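Local atomic coordinates of polyketide cyclase / dehydrase and lipid transport (Nitrosospira multiformis, PDB entry 3P51), a protein that is of unknown function but, as a Bet v 1-like member of the polyketide cyclase and lipid transport family, probably binds a hydrophobic ligand. Residues Glu78-Ser81 with Pro82-Ser85. Residues are numbered along the deposited sequence; the frame is centred on the assembly and turned at random.
Sequences EGPS and PVSS
S85 and E78 meet at the mouth of a tight loop: the S85 hydroxyl donates to the carboxylate, OG to OE1 2.8 Å, arriving from above the carboxylate plane, 37° out of it. The glutamate gets there by folding back. CG stands anti to its own carbonyl carbon and a bend at chi2 (-86°) swings the acid group over the gap between the two arms. The same OE1 accepts from a water at 2.7 Å, and that water in turn takes the backbone N-H of S85 (2.7 Å from N) and that of G79, so one oxygen and one water bridge the two arms of the loop.

At the far end the chain reverses through a cis peptide bond between S81 and P82, the mark of a type VI beta-turn, closed by the hydrogen bond from V83 N to P80 O, 2.8 Å. Midway, S84 CA comes 3.0 Å from G79 O in a C-H...O contact. V83 and P80 lie side by side; V83 CG2, set between its own backbone N and carbonyl carbon, is 4.1 Å from P80 CD. The hydroxyls of S81 and S84 both hydrogen-bond to OE2 of E87.

The loop is the connection of a beta hairpin, joining antiparallel neighbours 71-78 and 88-100. P80 and V83 rest on F58 of strand 58-66, while P80 and P82 touch Y124, and V83 touches A121, on helix 120-139.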
loop_
_atom_site.group_PDB
_atom_site.type_symbol
_atom_site.label_atom_id
_atom_site.label_comp_id
_atom_site.label_asym_id
_atom_site.label_seq_id
_atom_site.Cartn_x
_atom_site.Cartn_y
_atom_site.Cartn_z
ATOM N N GLU A 78 20.941 -14.785 -5.583
ATOM C CA GLU A 78 22.344 -14.767 -5.965
ATOM C C GLU A 78 22.506 -13.837 -7.153
ATOM O O GLU A 78 21.574 -13.647 -7.928
ATOM C CB GLU A 78 22.854 -16.164 -6.349
ATOM C CG GLU A 78 22.548 -17.277 -5.360
ATOM C CD GLU A 78 23.563 -17.407 -4.242
ATOM O OE1 GLU A 78 24.502 -16.568 -4.140
ATOM O OE2 GLU A 78 23.412 -18.369 -3.456
ATOM N N GLY A 79 23.698 -13.269 -7.302
ATOM C CA GLY A 79 23.982 -12.423 -8.443
ATOM C C GLY A 79 25.467 -12.165 -8.550
ATOM O O GLY A 79 26.205 -12.430 -7.610
ATOM N N PRO A 80 25.906 -11.627 -9.695
ATOM C CA PRO A 80 27.319 -11.290 -9.878
ATOM C C PRO A 80 27.663 -10.060 -9.041
ATOM O O PRO A 80 26.766 -9.280 -8.721
ATOM C CB PRO A 80 27.404 -10.957 -11.370
ATOM C CG PRO A 80 26.029 -10.418 -11.699
ATOM C CD PRO A 80 25.069 -11.192 -10.830
ATOM N N SER A 81 28.931 -9.904 -8.677
ATOM C CA SER A 81 29.391 -8.681 -8.027
ATOM C C SER A 81 29.001 -7.521 -8.949
ATOM O O SER A 81 29.095 -7.648 -10.170
ATOM C CB SER A 81 30.907 -8.747 -7.779
ATOM O OG SER A 81 31.340 -7.745 -6.857
ATOM N N PRO A 82 28.541 -6.392 -8.376
ATOM C CA PRO A 82 28.501 -6.066 -6.949
ATOM C C PRO A 82 27.173 -6.401 -6.251
ATOM O O PRO A 82 26.902 -5.843 -5.183
ATOM C CB PRO A 82 28.675 -4.551 -6.972
ATOM C CG PRO A 82 27.860 -4.148 -8.173
ATOM C CD PRO A 82 28.055 -5.262 -9.192
ATOM N N VAL A 83 26.355 -7.280 -6.829
ATOM C CA VAL A 83 25.138 -7.721 -6.146
ATOM C C VAL A 83 25.168 -9.197 -5.734
ATOM O O VAL A 83 24.130 -9.855 -5.705
ATOM C CB VAL A 83 23.860 -7.449 -6.978
ATOM C CG1 VAL A 83 23.549 -5.949 -7.026
ATOM C CG2 VAL A 83 24.008 -8.025 -8.374
ATOM N N SER A 84 26.350 -9.716 -5.405
ATOM C CA SER A 84 26.465 -11.085 -4.923
ATOM C C SER A 84 25.952 -11.167 -3.488
ATOM O O SER A 84 25.848 -10.148 -2.799
ATOM C CB SER A 84 27.921 -11.556 -4.973
ATOM O OG SER A 84 28.664 -11.012 -3.893
ATOM N N SER A 85 25.662 -12.380 -3.028
ATOM C CA SER A 85 25.099 -12.560 -1.695
ATOM C C SER A 85 26.128 -12.297 -0.605
ATOM O O SER A 85 25.778 -12.203 0.572
ATOM C CB SER A 85 24.461 -13.947 -1.529
ATOM O OG SER A 85 25.329 -14.977 -1.948
HETATM O O HOH W 1 25.653 -14.303 -4.945
#